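Local structure of phosphate-specific transport system accessory protein PhoU homolog (Pseudomonas aeruginosa, 4Q25) at residues A[40-45]-A[129-134]; A[54-59]-A[106-111]. The protein probably takes part in regulating phosphate uptake, as a homodimeric, all-helical accessory protein of the phosphate-specific transport system. All blocks are in the same frame, centred on the assembly; numbering follows the deposited sequence.

Contact 1: A[40-45]-A[129-134]; sequences AVNALI and EVRHIG
Two bends in the side chain of Arg131, at chi2 (64°) and chi3 (78°), turn its guanidinium group across to Asn42, which, with CG anti to the carbonyl carbon (chi1 -70°), turns its amide oxygen back toward helix 127-149 although its CB points away. Arg131 NH1 donates to Asn42 OD1 over 2.9 Å in a nearly straight bond, approaching close to the C=O axis. The oxygen sits at the edge of the guanidinium group, in its plane, while the amide plane itself is steeply turned; NH2 adds a weak second bond to the same oxygen. Ile45 CG1 lies over one face of the guanidinium, offset toward its rim, 4.0 Å from Arg131 CZ. Segments 40-45 and 129-134, on helices 15-45 and 127-149, run antiparallel, their axes approaching to 10.1 Å, and the contact joins the first and second PhoU domains within a long helix bundle. Beside the polar pair, Val130 CG1 packs 3.9 Å from Ile45 CD1, the two side chains sliding past each other, and meets Leu44 CD2 tip to tip at 4.1 Å. The backbones come nearest at Val41 and Gly134, whose CA atoms are 6.4 Å apart; Leu201 of helix 188-220 also touches Val41.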
# COMPACT_ATOMS: atom_id res chain seq x y z
N ALA A 40 -18.05 -3.16 2.52
CA ALA A 40 -17.21 -3.39 3.68
C ALA A 40 -17.63 -2.51 4.84
O ALA A 40 -17.76 -2.97 5.95
CB ALA A 40 -15.77 -3.11 3.36
N VAL A 41 -17.79 -1.22 4.59
CA VAL A 41 -18.20 -0.33 5.63
C VAL A 41 -19.55 -0.80 6.20
O VAL A 41 -19.68 -0.88 7.41
CB VAL A 41 -18.28 1.13 5.11
CG1 VAL A 41 -18.74 2.07 6.22
CG2 VAL A 41 -16.90 1.55 4.60
N ASN A 42 -20.54 -1.09 5.35
CA ASN A 42 -21.84 -1.55 5.82
C ASN A 42 -21.70 -2.84 6.62
O ASN A 42 -22.40 -3.02 7.62
CB ASN A 42 -22.82 -1.81 4.65
CG ASN A 42 -23.27 -0.53 3.94
OD1 ASN A 42 -23.01 0.59 4.37
ND2 ASN A 42 -23.97 -0.72 2.83
N ALA A 43 -20.80 -3.71 6.19
CA ALA A 43 -20.57 -4.98 6.89
C ALA A 43 -20.10 -4.73 8.30
O ALA A 43 -20.55 -5.38 9.22
CB ALA A 43 -19.54 -5.83 6.18
N LEU A 44 -19.15 -3.81 8.47
CA LEU A 44 -18.62 -3.57 9.81
C LEU A 44 -19.73 -3.00 10.69
O LEU A 44 -20.00 -3.53 11.78
CB LEU A 44 -17.42 -2.64 9.75
CG LEU A 44 -16.64 -2.39 11.05
CD1 LEU A 44 -15.23 -1.98 10.70
CD2 LEU A 44 -17.28 -1.33 11.93
N ILE A 45 -20.39 -1.95 10.19
CA ILE A 45 -21.38 -1.24 10.94
C ILE A 45 -22.55 -2.14 11.31
O ILE A 45 -23.06 -2.06 12.43
CB ILE A 45 -21.94 -0.03 10.17
CG1 ILE A 45 -20.86 0.97 9.83
CG2 ILE A 45 -23.05 0.66 10.98
CD1 ILE A 45 -20.15 1.58 11.00
N GLU A 129 -17.63 7.22 13.83
CA GLU A 129 -16.42 7.64 13.12
C GLU A 129 -16.09 6.79 11.88
O GLU A 129 -15.68 7.31 10.84
CB GLU A 129 -15.22 7.67 14.06
CG GLU A 129 -15.32 8.70 15.18
CD GLU A 129 -15.80 8.12 16.50
OE1 GLU A 129 -16.61 7.16 16.47
OE2 GLU A 129 -15.38 8.66 17.56
N VAL A 130 -16.23 5.48 12.02
CA VAL A 130 -16.04 4.58 10.89
C VAL A 130 -17.01 4.94 9.76
O VAL A 130 -16.62 5.08 8.62
CB VAL A 130 -16.26 3.10 11.27
CG1 VAL A 130 -16.41 2.24 10.03
CG2 VAL A 130 -15.10 2.61 12.11
N ARG A 131 -18.28 5.08 10.08
CA ARG A 131 -19.29 5.41 9.08
C ARG A 131 -19.00 6.76 8.43
O ARG A 131 -19.12 6.90 7.23
CB ARG A 131 -20.69 5.42 9.70
CG ARG A 131 -21.80 6.02 8.84
CD ARG A 131 -22.03 5.23 7.59
NE ARG A 131 -22.82 4.03 7.86
CZ ARG A 131 -22.91 2.96 7.09
NH1 ARG A 131 -22.25 2.87 5.95
NH2 ARG A 131 -23.69 1.97 7.47
N HIS A 132 -18.61 7.74 9.22
CA HIS A 132 -18.33 9.07 8.71
C HIS A 132 -17.13 9.13 7.78
O HIS A 132 -17.22 9.67 6.67
CB HIS A 132 -18.12 10.01 9.88
CG HIS A 132 -17.73 11.39 9.47
ND1 HIS A 132 -18.43 12.09 8.51
CD2 HIS A 132 -16.71 12.19 9.87
CE1 HIS A 132 -17.86 13.27 8.34
NE2 HIS A 132 -16.81 13.35 9.14
N ILE A 133 -16.01 8.59 8.22
CA ILE A 133 -14.80 8.54 7.40
C ILE A 133 -15.01 7.64 6.18
O ILE A 133 -14.62 7.98 5.05
CB ILE A 133 -13.61 8.09 8.27
CG1 ILE A 133 -13.31 9.19 9.28
CG2 ILE A 133 -12.40 7.78 7.42
CD1 ILE A 133 -12.16 8.93 10.21
N GLY A 134 -15.70 6.53 6.37
CA GLY A 134 -15.97 5.61 5.28
C GLY A 134 -16.80 6.21 4.15
O GLY A 134 -16.59 5.91 2.96

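Contact 2: A[54-59]-A[106-111]; sequences QVREID and EASKVA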
# COMPACT_ATOMS: atom_id res chain seq x y z
N GLN A 54 -18.61 -11.77 1.40
CA GLN A 54 -18.88 -11.48 -0.02
C GLN A 54 -17.86 -10.50 -0.59
O GLN A 54 -17.44 -10.64 -1.73
CB GLN A 54 -20.28 -10.94 -0.18
CG GLN A 54 -20.71 -10.60 -1.59
CD GLN A 54 -22.18 -10.19 -1.64
OE1 GLN A 54 -23.01 -10.84 -0.99
NE2 GLN A 54 -22.50 -9.12 -2.37
N VAL A 55 -17.42 -9.55 0.24
CA VAL A 55 -16.44 -8.56 -0.14
C VAL A 55 -15.06 -9.19 -0.38
O VAL A 55 -14.33 -8.77 -1.26
CB VAL A 55 -16.32 -7.46 0.92
CG1 VAL A 55 -15.04 -6.68 0.75
CG2 VAL A 55 -17.55 -6.58 0.88
N ARG A 56 -14.65 -10.11 0.45
CA ARG A 56 -13.38 -10.75 0.24
C ARG A 56 -13.36 -11.57 -1.03
O ARG A 56 -12.41 -11.59 -1.73
CB ARG A 56 -12.99 -11.59 1.44
CG ARG A 56 -13.68 -11.15 2.70
CD ARG A 56 -12.76 -11.01 3.88
NE ARG A 56 -11.60 -11.86 3.75
CZ ARG A 56 -11.43 -13.01 4.37
NH1 ARG A 56 -12.37 -13.48 5.17
NH2 ARG A 56 -10.31 -13.70 4.19
N GLU A 57 -14.43 -12.25 -1.32
CA GLU A 57 -14.54 -13.08 -2.50
C GLU A 57 -14.56 -12.30 -3.84
O GLU A 57 -14.48 -12.90 -4.90
CB GLU A 57 -15.79 -13.96 -2.40
CG GLU A 57 -15.64 -15.03 -1.33
CD GLU A 57 -16.93 -15.73 -1.02
OE1 GLU A 57 -17.97 -15.34 -1.61
OE2 GLU A 57 -16.89 -16.65 -0.18
N ILE A 58 -14.71 -10.99 -3.78
CA ILE A 58 -14.69 -10.17 -4.99
C ILE A 58 -13.23 -9.82 -5.28
O ILE A 58 -12.85 -9.53 -6.42
CB ILE A 58 -15.55 -8.90 -4.79
CG1 ILE A 58 -17.05 -9.26 -4.79
CG2 ILE A 58 -15.29 -7.87 -5.88
CD1 ILE A 58 -17.92 -8.29 -4.01
N ASP A 59 -12.40 -9.88 -4.24
CA ASP A 59 -11.08 -9.31 -4.31
C ASP A 59 -10.23 -10.03 -5.36
O ASP A 59 -9.35 -9.44 -5.98
CB ASP A 59 -10.40 -9.24 -2.92
CG ASP A 59 -9.45 -8.03 -2.80
OD1 ASP A 59 -9.73 -6.93 -3.41
OD2 ASP A 59 -8.40 -8.18 -2.12
N GLU A 106 -7.74 -2.93 0.88
CA GLU A 106 -8.07 -2.31 2.14
C GLU A 106 -9.54 -2.57 2.51
O GLU A 106 -9.84 -2.77 3.65
CB GLU A 106 -7.80 -0.80 2.12
CG GLU A 106 -6.33 -0.41 1.97
CD GLU A 106 -5.46 -0.85 3.13
OE1 GLU A 106 -4.22 -0.90 2.94
OE2 GLU A 106 -5.98 -1.15 4.24
N ALA A 107 -10.43 -2.52 1.52
CA ALA A 107 -11.83 -2.80 1.74
C ALA A 107 -11.95 -4.17 2.36
O ALA A 107 -12.77 -4.40 3.25
CB ALA A 107 -12.60 -2.78 0.44
N SER A 108 -11.14 -5.08 1.85
CA SER A 108 -11.21 -6.47 2.22
C SER A 108 -10.67 -6.66 3.65
O SER A 108 -11.21 -7.49 4.40
CB SER A 108 -10.53 -7.36 1.16
OG SER A 108 -10.43 -8.66 1.62
N LYS A 109 -9.67 -5.88 4.04
CA LYS A 109 -9.26 -5.82 5.45
C LYS A 109 -10.36 -5.29 6.39
O LYS A 109 -10.50 -5.79 7.51
CB LYS A 109 -8.00 -5.00 5.65
CG LYS A 109 -6.78 -5.54 4.93
CD LYS A 109 -5.57 -4.66 5.23
CE LYS A 109 -4.51 -4.75 4.14
NZ LYS A 109 -4.20 -6.16 3.83
N VAL A 110 -11.11 -4.28 5.94
CA VAL A 110 -12.25 -3.73 6.71
C VAL A 110 -13.25 -4.85 6.92
O VAL A 110 -13.69 -5.07 8.04
CB VAL A 110 -12.90 -2.51 6.02
CG1 VAL A 110 -14.18 -2.06 6.72
CG2 VAL A 110 -11.92 -1.37 6.01
N ALA A 111 -13.53 -5.61 5.88
CA ALA A 111 -14.43 -6.73 5.98
C ALA A 111 -13.93 -7.78 6.96
O ALA A 111 -14.74 -8.39 7.67
CB ALA A 111 -14.72 -7.35 4.64
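Val55 and Arg56 of helix 49-56 rest against Ser108 and Ala111 of helix 84-120 by packing, with no hydrogen bond between the two segments. The side chain of Arg56 can be followed outward. Its CB lies 3.9 Å from Ser108 OG. A twisted first torsion (chi1 -22°) sets the course of CG, and bends at chi2 and chi3 carry the chain on along the neighbouring helix, so that CD comes 3.9 Å from Ser108 O and 4.2 Å from Ala111 CB. Farther out, NE stands 4.0 Å from Ser108 OG, which lies at the edge of the guanidinium, near its plane, too distant for a bond. CZ and the terminal nitrogens NH1 and NH2 lie farther still from that hydroxyl. Beyond these segments, the side chain also touches Arg112 and Ile115. Alongside, Val55 CG1 packs 4.0 Å from Ala111 CB, reaching that methyl from a position anti to its own backbone N (chi1 163°). The type I turn from Arg56 to Asp59 brings Asp59 to the same serine: its OD2 is 4.0 Å from Ser108 CB. Within the all-helical bundle, Val55, Arg56 and Asp59 lie against helix 84-120, with Asp39 and Gln36 of helix 15-45 touching Val55 and Asp59, and helix 188-220 meeting the 106-111 segment through Glu106, Lys109 and Val110.

How the contacts relate
From the N terminus, helix 15-45 supplies the first half of contact 1 near its end, and the short helix 49-56 follows with the first half of contact 2. The chain then runs through helix 59-78 into helix 84-120, where contact 2 closes over 46 intervening residues. Only afterwards does helix 127-149 complete contact 1, closing a longer loop of 83 residues that encloses the shorter one, so the two nest without crossing. Contact 2 lies within the first PhoU domain; contact 1 ties it to the second. Their centres are about 13 Å apart, and they meet directly where Ala40 CB packs 3.3 Å from Ala107 O.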